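Local atomic coordinates of RNA-binding protein RMD9, mitochondrial (Saccharomyces cerevisiae S288C, PDB entry 7A9X), a protein that binds a dodecameric sequence element in the 3'-UTRs of mitochondrial mRNAs and takes part in their processing or stability. Residues I399-N405 with I432-S438; N364-T369 with V406-R410. All blocks are in the same frame, centred on the assembly; numbering follows the deposited sequence.

Contact 1. Residues I399-N405 with I432-S438; sequences IDEPFFN and IPRTIIS. With nucleotides of chain B.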
loop_
_atom_site.group_PDB
_atom_site.type_symbol
_atom_site.label_atom_id
_atom_site.label_comp_id
_atom_site.label_asym_id
_atom_site.label_seq_id
_atom_site.Cartn_x
_atom_site.Cartn_y
_atom_site.Cartn_z
ATOM N N ILE A 399 -1.547 -14.047 -17.809
ATOM C CA ILE A 399 -1.823 -14.104 -16.379
ATOM C C ILE A 399 -0.539 -13.864 -15.600
ATOM O O ILE A 399 0.514 -14.439 -15.907
ATOM C CB ILE A 399 -2.469 -15.445 -16.003
ATOM C CG1 ILE A 399 -3.794 -15.621 -16.749
ATOM C CG2 ILE A 399 -2.706 -15.516 -14.504
ATOM C CD1 ILE A 399 -4.543 -16.879 -16.376
ATOM N N ASP A 400 -0.616 -12.992 -14.605
ATOM C CA ASP A 400 0.478 -12.755 -13.679
ATOM C C ASP A 400 0.341 -13.671 -12.469
ATOM O O ASP A 400 -0.737 -14.193 -12.172
ATOM C CB ASP A 400 0.491 -11.294 -13.237
ATOM C CG ASP A 400 -0.901 -10.772 -12.936
ATOM O OD1 ASP A 400 -1.712 -10.660 -13.879
ATOM O OD2 ASP A 400 -1.195 -10.500 -11.755
ATOM N N GLU A 401 1.449 -13.859 -11.764
ATOM C CA GLU A 401 1.444 -14.769 -10.626
ATOM C C GLU A 401 0.563 -14.290 -9.474
ATOM O O GLU A 401 -0.128 -15.118 -8.865
ATOM C CB GLU A 401 2.866 -15.013 -10.120
ATOM C CG GLU A 401 2.998 -16.325 -9.372
ATOM C CD GLU A 401 4.159 -16.339 -8.407
ATOM O OE1 GLU A 401 4.377 -15.315 -7.721
ATOM O OE2 GLU A 401 4.851 -17.376 -8.337
ATOM N N PRO A 402 0.560 -12.998 -9.115
ATOM C CA PRO A 402 -0.319 -12.569 -8.014
ATOM C C PRO A 402 -1.790 -12.870 -8.253
ATOM O O PRO A 402 -2.529 -13.079 -7.284
ATOM C CB PRO A 402 -0.056 -11.060 -7.926
ATOM C CG PRO A 402 1.336 -10.910 -8.403
ATOM C CD PRO A 402 1.462 -11.902 -9.525
ATOM N N PHE A 403 -2.231 -12.908 -9.513
ATOM C CA PHE A 403 -3.614 -13.269 -9.812
ATOM C C PHE A 403 -3.973 -14.620 -9.202
ATOM O O PHE A 403 -4.993 -14.752 -8.515
ATOM C CB PHE A 403 -3.835 -13.283 -11.325
ATOM C CG PHE A 403 -5.200 -13.766 -11.739
ATOM C CD1 PHE A 403 -6.299 -12.922 -11.679
ATOM C CD2 PHE A 403 -5.383 -15.063 -12.201
ATOM C CE1 PHE A 403 -7.554 -13.361 -12.061
ATOM C CE2 PHE A 403 -6.635 -15.508 -12.586
ATOM C CZ PHE A 403 -7.722 -14.658 -12.517
ATOM N N PHE A 404 -3.140 -15.635 -9.435
ATOM C CA PHE A 404 -3.386 -16.949 -8.857
ATOM C C PHE A 404 -2.954 -17.040 -7.397
ATOM O O PHE A 404 -3.513 -17.852 -6.652
ATOM C CB PHE A 404 -2.681 -18.029 -9.682
ATOM C CG PHE A 404 -3.462 -18.477 -10.890
ATOM C CD1 PHE A 404 -4.708 -19.074 -10.742
ATOM C CD2 PHE A 404 -2.949 -18.316 -12.168
ATOM C CE1 PHE A 404 -5.431 -19.496 -11.848
ATOM C CE2 PHE A 404 -3.666 -18.736 -13.280
ATOM C CZ PHE A 404 -4.910 -19.326 -13.119
ATOM N N ASN A 405 -1.985 -16.224 -6.971
ATOM C CA ASN A 405 -1.579 -16.229 -5.568
ATOM C C ASN A 405 -2.711 -15.754 -4.663
ATOM O O ASN A 405 -2.995 -16.382 -3.635
ATOM C CB ASN A 405 -0.334 -15.360 -5.371
ATOM C CG ASN A 405 0.897 -15.931 -6.061
ATOM O OD1 ASN A 405 0.950 -17.120 -6.380
ATOM N ND2 ASN A 405 1.893 -15.083 -6.289
ATOM N N ILE A 432 3.449 -19.097 -16.156
ATOM C CA ILE A 432 3.542 -17.942 -15.268
ATOM C C ILE A 432 4.981 -17.747 -14.809
ATOM O O ILE A 432 5.610 -18.700 -14.326
ATOM C CB ILE A 432 2.612 -18.100 -14.055
ATOM C CG1 ILE A 432 1.214 -18.526 -14.500
ATOM C CG2 ILE A 432 2.544 -16.802 -13.282
ATOM C CD1 ILE A 432 0.521 -17.502 -15.344
ATOM N N PRO A 433 5.544 -16.543 -14.943
ATOM C CA PRO A 433 6.822 -16.251 -14.279
ATOM C C PRO A 433 6.698 -16.422 -12.774
ATOM O O PRO A 433 5.956 -15.681 -12.121
ATOM C CB PRO A 433 7.101 -14.794 -14.670
ATOM C CG PRO A 433 6.307 -14.577 -15.924
ATOM C CD PRO A 433 5.076 -15.421 -15.774
ATOM N N ARG A 434 7.412 -17.396 -12.217
ATOM C CA ARG A 434 7.202 -17.786 -10.831
ATOM C C ARG A 434 8.048 -16.947 -9.881
ATOM O O ARG A 434 9.191 -16.597 -10.184
ATOM C CB ARG A 434 7.527 -19.270 -10.649
ATOM C CG ARG A 434 6.715 -20.197 -11.541
ATOM C CD ARG A 434 5.229 -20.113 -11.221
ATOM N NE ARG A 434 4.949 -20.492 -9.839
ATOM C CZ ARG A 434 4.754 -21.743 -9.432
ATOM N NH1 ARG A 434 4.508 -21.998 -8.154
ATOM N NH2 ARG A 434 4.807 -22.743 -10.303
ATOM N N THR A 435 7.466 -16.615 -8.732
ATOM C CA THR A 435 8.173 -16.022 -7.605
ATOM C C THR A 435 8.075 -16.965 -6.411
ATOM O O THR A 435 7.396 -17.994 -6.458
ATOM C CB THR A 435 7.605 -14.648 -7.235
ATOM O OG1 THR A 435 6.364 -14.815 -6.537
ATOM C CG2 THR A 435 7.377 -13.806 -8.476
ATOM N N ILE A 436 8.761 -16.601 -5.325
ATOM C CA ILE A 436 8.697 -17.404 -4.110
ATOM C C ILE A 436 7.359 -17.296 -3.397
ATOM O O ILE A 436 7.085 -18.101 -2.501
ATOM C CB ILE A 436 9.826 -17.012 -3.136
ATOM C CG1 ILE A 436 9.629 -15.584 -2.628
ATOM C CG2 ILE A 436 11.183 -17.155 -3.809
ATOM C CD1 ILE A 436 10.672 -15.154 -1.614
ATOM N N ILE A 437 6.519 -16.326 -3.771
ATOM C CA ILE A 437 5.231 -16.153 -3.103
ATOM C C ILE A 437 4.351 -17.381 -3.304
ATOM O O ILE A 437 3.733 -17.878 -2.355
ATOM C CB ILE A 437 4.527 -14.879 -3.605
ATOM C CG1 ILE A 437 5.478 -13.679 -3.578
ATOM C CG2 ILE A 437 3.276 -14.605 -2.779
ATOM C CD1 ILE A 437 5.966 -13.305 -2.205
ATOM N N SER A 438 4.276 -17.884 -4.539
ATOM C CA SER A 438 3.432 -19.040 -4.828
ATOM C C SER A 438 3.860 -20.252 -4.011
ATOM O O SER A 438 3.027 -20.925 -3.393
ATOM C CB SER A 438 3.479 -19.357 -6.323
ATOM O OG SER A 438 4.812 -19.605 -6.742
ATOM P P U B 10 -1.071 -7.443 0.344
ATOM O OP1 U B 10 -1.995 -7.570 1.501
ATOM O OP2 U B 10 0.371 -7.180 0.591
ATOM O "O5'" U B 10 -1.195 -8.773 -0.527
ATOM C "C5'" U B 10 -2.450 -9.412 -0.725
ATOM C "C4'" U B 10 -2.278 -10.729 -1.438
ATOM O "O4'" U B 10 -1.603 -10.499 -2.698
ATOM C "C3'" U B 10 -1.412 -11.755 -0.718
ATOM O "O3'" U B 10 -2.157 -12.531 0.207
ATOM C "C2'" U B 10 -0.824 -12.585 -1.856
ATOM O "O2'" U B 10 -1.720 -13.613 -2.251
ATOM C "C1'" U B 10 -0.721 -11.558 -2.986
ATOM N N1 U B 10 0.644 -11.005 -3.144
ATOM C C2 U B 10 1.450 -11.559 -4.120
ATOM O O2 U B 10 1.086 -12.476 -4.836
ATOM N N3 U B 10 2.699 -10.998 -4.227
ATOM C C4 U B 10 3.208 -9.961 -3.474
ATOM O O4 U B 10 4.354 -9.566 -3.689
ATOM C C5 U B 10 2.312 -9.440 -2.486
ATOM C C6 U B 10 1.091 -9.965 -2.361
ATOM P P U B 11 -1.844 -12.452 1.780
ATOM O OP1 U B 11 -2.971 -13.091 2.510
ATOM O OP2 U B 11 -1.471 -11.051 2.104
ATOM O "O5'" U B 11 -0.548 -13.363 1.962
ATOM C "C5'" U B 11 -0.606 -14.766 1.766
ATOM C "C4'" U B 11 0.765 -15.388 1.827
ATOM O "O4'" U B 11 1.551 -14.963 0.683
ATOM C "C3'" U B 11 1.622 -15.001 3.022
ATOM O "O3'" U B 11 1.294 -15.715 4.199
ATOM C "C2'" U B 11 3.032 -15.266 2.514
ATOM O "O2'" U B 11 3.326 -16.654 2.540
ATOM C "C1'" U B 11 2.908 -14.830 1.054
ATOM N N1 U B 11 3.310 -13.420 0.861
ATOM C C2 U B 11 4.660 -13.119 0.868
ATOM O O2 U B 11 5.532 -13.958 1.023
ATOM N N3 U B 11 4.953 -11.791 0.679
ATOM C C4 U B 11 4.053 -10.762 0.492
ATOM O O4 U B 11 4.468 -9.612 0.339
ATOM C C5 U B 11 2.679 -11.155 0.501
ATOM C C6 U B 11 2.364 -12.440 0.680
#

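Contact 2. Residues N364-T369 with V406-R410; sequences NNTFFT and VMLTR. With nucleotides of chain B.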
loop_
_atom_site.group_PDB
_atom_site.type_symbol
_atom_site.label_atom_id
_atom_site.label_comp_id
_atom_site.label_asym_id
_atom_site.label_seq_id
_atom_site.Cartn_x
_atom_site.Cartn_y
_atom_site.Cartn_z
ATOM N N ASN A 364 -6.907 -7.391 -7.711
ATOM C CA ASN A 364 -7.334 -8.777 -7.555
ATOM C C ASN A 364 -7.451 -9.168 -6.088
ATOM O O ASN A 364 -8.268 -10.031 -5.742
ATOM C CB ASN A 364 -6.366 -9.702 -8.292
ATOM C CG ASN A 364 -6.406 -9.503 -9.794
ATOM O OD1 ASN A 364 -7.455 -9.199 -10.364
ATOM N ND2 ASN A 364 -5.260 -9.671 -10.445
ATOM N N ASN A 365 -6.658 -8.543 -5.215
ATOM C CA ASN A 365 -6.791 -8.790 -3.782
ATOM C C ASN A 365 -8.181 -8.410 -3.292
ATOM O O ASN A 365 -8.849 -9.193 -2.607
ATOM C CB ASN A 365 -5.719 -8.016 -3.015
ATOM C CG ASN A 365 -5.780 -8.262 -1.520
ATOM O OD1 ASN A 365 -6.092 -9.366 -1.072
ATOM N ND2 ASN A 365 -5.484 -7.230 -0.740
ATOM N N THR A 366 -8.635 -7.203 -3.641
ATOM C CA THR A 366 -9.971 -6.767 -3.253
ATOM C C THR A 366 -11.044 -7.657 -3.869
ATOM O O THR A 366 -12.015 -8.023 -3.198
ATOM C CB THR A 366 -10.182 -5.310 -3.669
ATOM O OG1 THR A 366 -9.158 -4.495 -3.086
ATOM C CG2 THR A 366 -11.544 -4.807 -3.206
ATOM N N PHE A 367 -10.871 -8.032 -5.139
ATOM C CA PHE A 367 -11.904 -8.777 -5.854
ATOM C C PHE A 367 -12.051 -10.194 -5.310
ATOM O O PHE A 367 -13.168 -10.655 -5.046
ATOM C CB PHE A 367 -11.582 -8.803 -7.348
ATOM C CG PHE A 367 -12.467 -9.714 -8.144
ATOM C CD1 PHE A 367 -13.817 -9.430 -8.299
ATOM C CD2 PHE A 367 -11.949 -10.852 -8.744
ATOM C CE1 PHE A 367 -14.638 -10.266 -9.034
ATOM C CE2 PHE A 367 -12.763 -11.692 -9.482
ATOM C CZ PHE A 367 -14.110 -11.400 -9.626
ATOM N N PHE A 368 -10.937 -10.910 -5.143
ATOM C CA PHE A 368 -11.024 -12.290 -4.686
ATOM C C PHE A 368 -11.359 -12.390 -3.205
ATOM O O PHE A 368 -11.901 -13.413 -2.772
ATOM C CB PHE A 368 -9.725 -13.035 -4.995
ATOM C CG PHE A 368 -9.581 -13.412 -6.443
ATOM C CD1 PHE A 368 -10.535 -14.206 -7.061
ATOM C CD2 PHE A 368 -8.497 -12.975 -7.185
ATOM C CE1 PHE A 368 -10.408 -14.555 -8.396
ATOM C CE2 PHE A 368 -8.365 -13.321 -8.521
ATOM C CZ PHE A 368 -9.319 -14.111 -9.125
ATOM N N THR A 369 -11.053 -11.355 -2.420
ATOM C CA THR A 369 -11.536 -11.311 -1.045
ATOM C C THR A 369 -13.057 -11.252 -1.019
ATOM O O THR A 369 -13.705 -11.974 -0.251
ATOM C CB THR A 369 -10.930 -10.111 -0.314
ATOM O OG1 THR A 369 -9.502 -10.231 -0.304
ATOM C CG2 THR A 369 -11.432 -10.040 1.117
ATOM N N VAL A 406 -3.366 -14.648 -5.028
ATOM C CA VAL A 406 -4.503 -14.159 -4.250
ATOM C C VAL A 406 -5.630 -15.184 -4.254
ATOM O O VAL A 406 -6.224 -15.482 -3.210
ATOM C CB VAL A 406 -4.983 -12.800 -4.793
ATOM C CG1 VAL A 406 -6.228 -12.350 -4.052
ATOM C CG2 VAL A 406 -3.886 -11.762 -4.675
ATOM N N MET A 407 -5.940 -15.735 -5.430
ATOM C CA MET A 407 -6.994 -16.739 -5.533
ATOM C C MET A 407 -6.719 -17.926 -4.619
ATOM O O MET A 407 -7.602 -18.360 -3.870
ATOM C CB MET A 407 -7.128 -17.199 -6.986
ATOM C CG MET A 407 -8.322 -18.096 -7.261
ATOM S SD MET A 407 -8.272 -18.823 -8.910
ATOM C CE MET A 407 -8.106 -17.367 -9.936
ATOM N N LEU A 408 -5.493 -18.456 -4.656
ATOM C CA LEU A 408 -5.153 -19.616 -3.838
ATOM C C LEU A 408 -5.187 -19.281 -2.352
ATOM O O LEU A 408 -5.662 -20.088 -1.542
ATOM C CB LEU A 408 -3.777 -20.147 -4.235
ATOM C CG LEU A 408 -3.268 -21.356 -3.449
ATOM C CD1 LEU A 408 -4.233 -22.524 -3.576
ATOM C CD2 LEU A 408 -1.883 -21.753 -3.923
ATOM N N THR A 409 -4.683 -18.105 -1.972
ATOM C CA THR A 409 -4.684 -17.712 -0.566
ATOM C C THR A 409 -6.101 -17.680 -0.008
ATOM O O THR A 409 -6.402 -18.321 1.006
ATOM C CB THR A 409 -4.025 -16.340 -0.403
ATOM O OG1 THR A 409 -2.700 -16.364 -0.949
ATOM C CG2 THR A 409 -3.965 -15.954 1.066
ATOM N N ARG A 410 -6.989 -16.937 -0.668
ATOM C CA ARG A 410 -8.359 -16.795 -0.195
ATOM C C ARG A 410 -9.165 -18.083 -0.326
ATOM O O ARG A 410 -10.168 -18.239 0.378
ATOM C CB ARG A 410 -9.051 -15.662 -0.953
ATOM C CG ARG A 410 -8.315 -14.330 -0.885
ATOM C CD ARG A 410 -8.335 -13.747 0.524
ATOM N NE ARG A 410 -7.655 -12.455 0.592
ATOM C CZ ARG A 410 -6.460 -12.265 1.145
ATOM N NH1 ARG A 410 -5.918 -11.055 1.158
ATOM N NH2 ARG A 410 -5.809 -13.282 1.693
ATOM P P U B 10 -1.071 -7.443 0.344
ATOM O OP1 U B 10 -1.995 -7.570 1.501
ATOM O OP2 U B 10 0.371 -7.180 0.591
ATOM O "O5'" U B 10 -1.195 -8.773 -0.527
ATOM C "C5'" U B 10 -2.450 -9.412 -0.725
ATOM C "C4'" U B 10 -2.278 -10.729 -1.438
ATOM O "O4'" U B 10 -1.603 -10.499 -2.698
ATOM C "C3'" U B 10 -1.412 -11.755 -0.718
ATOM O "O3'" U B 10 -2.157 -12.531 0.207
ATOM C "C2'" U B 10 -0.824 -12.585 -1.856
ATOM O "O2'" U B 10 -1.720 -13.613 -2.251
ATOM C "C1'" U B 10 -0.721 -11.558 -2.986
ATOM N N1 U B 10 0.644 -11.005 -3.144
ATOM C C2 U B 10 1.450 -11.559 -4.120
ATOM O O2 U B 10 1.086 -12.476 -4.836
ATOM N N3 U B 10 2.699 -10.998 -4.227
ATOM C C4 U B 10 3.208 -9.961 -3.474
ATOM O O4 U B 10 4.354 -9.566 -3.689
ATOM C C5 U B 10 2.312 -9.440 -2.486
ATOM C C6 U B 10 1.091 -9.965 -2.361
ATOM P P U B 11 -1.844 -12.452 1.780
ATOM O OP1 U B 11 -2.971 -13.091 2.510
ATOM O OP2 U B 11 -1.471 -11.051 2.104
ATOM O "O5'" U B 11 -0.548 -13.363 1.962
ATOM C "C5'" U B 11 -0.606 -14.766 1.766
ATOM C "C4'" U B 11 0.765 -15.388 1.827
ATOM O "O4'" U B 11 1.551 -14.963 0.683
ATOM C "C3'" U B 11 1.622 -15.001 3.022
ATOM O "O3'" U B 11 1.294 -15.715 4.199
ATOM C "C2'" U B 11 3.032 -15.266 2.514
ATOM O "O2'" U B 11 3.326 -16.654 2.540
ATOM C "C1'" U B 11 2.908 -14.830 1.054
ATOM N N1 U B 11 3.310 -13.420 0.861
ATOM C C2 U B 11 4.660 -13.119 0.868
ATOM O O2 U B 11 5.532 -13.958 1.023
ATOM N N3 U B 11 4.953 -11.791 0.679
ATOM C C4 U B 11 4.053 -10.762 0.492
ATOM O O4 U B 11 4.468 -9.612 0.339
ATOM C C5 U B 11 2.679 -11.155 0.501
ATOM C C6 U B 11 2.364 -12.440 0.680
#

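Contact 1. Residues I399-N405 with I432-S438
A largely buried, mainly polar contact joins the inferred seventh pentatricopeptide (PPR) repeat to the segment leading into the eighth: the carboxylate of Glu-401, in the first turn of helix 401-410, sits against the start of helix 436-445, around Thr-435 and Ser-438. The Glu-401 chain is extended, with CG trans to the backbone N (chi1 -156°), which carries the carboxylate across to 432-438. There OE2 accepts from Thr-435 N at 2.8 Å, in a nearly straight bond (169°) that comes from above the carboxylate plane. Thr-435, the N-cap, uses OG1 to receive Ile-437 N and also donates to Glu-401 OE1; the modelled OG1 to OE1 separation of 2.4 Å is too short to be trusted. The Glu-401 carboxylate, at the N-terminal end of helix 436-445, would probably interact favourably with its dipole. Arg-434 adds a weak, long salt bridge, NE to Glu-401 OE2 at 3.5 Å, and grips Ser-438 OG, which lies in the guanidinium plane, side-on through NE and NH1. Ser-438 OG in turn lies 2.7 Å from Glu-401 OE2, though its single proton could go to Thr-435 O instead. Toward the loop ends the chemistry becomes apolar, with Ile-432 CD1 resting 3.7 Å from Ile-399 CB. Asn-405, fifth in the inferred repeat, consistent with the base-reading position of PPR proteins, is held through OD1 by Tyr-427. Asn-405 ND2 donates to Glu-401 OE1 at 2.9 Å, met from 58° above the carboxylate plane, and to O2 of U10 of chain B at 3.1 Å.

Contact 2. Residues N364-T369 with V406-R410
Met-407 CB lies over one face of the Phe-368 ring, 4.2 Å from its centroid and almost on the ring normal, a CH-pi contact. The opposite face is taken by Phe-367 CD2, 3.9 Å above the plane, so the ring is held between two side chains. Met-407 CE bends round to Phe-368 CZ at 3.6 Å, while the sulfur sits obliquely, in a Met-aromatic contact. The other flat group, the guanidinium of Arg-410, has two oxygens at its edge and in its plane: NE donates to Thr-369 OG1 at 3.0 Å, and NH2 donates to OP1 of U11 of chain B at 3.0 Å. Helices 357-374 and 401-410 belong to consecutive inferred PPR repeats and pack side by side here; the axes of the two short segments approach to 9.3 Å and cross at -36°. Val-406 points toward helix 357-374; its CG1 meets Phe-368 CB, and CG2 meets the ribose of U10 of chain B. Asn-365 has CG trans to its backbone N (chi1 -178°), which brings OD1 to Arg-410 NH1 at 2.8 Å, a weak bond, bent to 129° at the hydrogen. Replacing Arg-410 with a leucine would probably leave the phosphate of U11 of chain B without its charged mate and Thr-369 OG1 without the donor from NE. The Thr-369 hydroxyl spends its own proton within its helix, on Asn-365 O at 2.6 Å, leaving OG1 to act as acceptor toward Arg-410.

Helix 401-410 serves both contacts: its first turn faces residues 432-438 in contact 1, and its later part faces helix 357-374 in contact 2, so one short helix meets elements on either side of it in the sequence. The centres are about 12 Å apart, and the contacts touch where Phe-403 CE1 meets Phe-368 CZ at 3.5 Å, the two rings edge-to-face. Contact 1 is the more buried, yet it is dominated by a carboxylate and its donors. Contact 2, partly buried, grades from an aromatic and methionine interior to an arginine at the RNA. The RNA chemistry differs likewise: a base oxygen is bound in contact 1, a phosphate in contact 2.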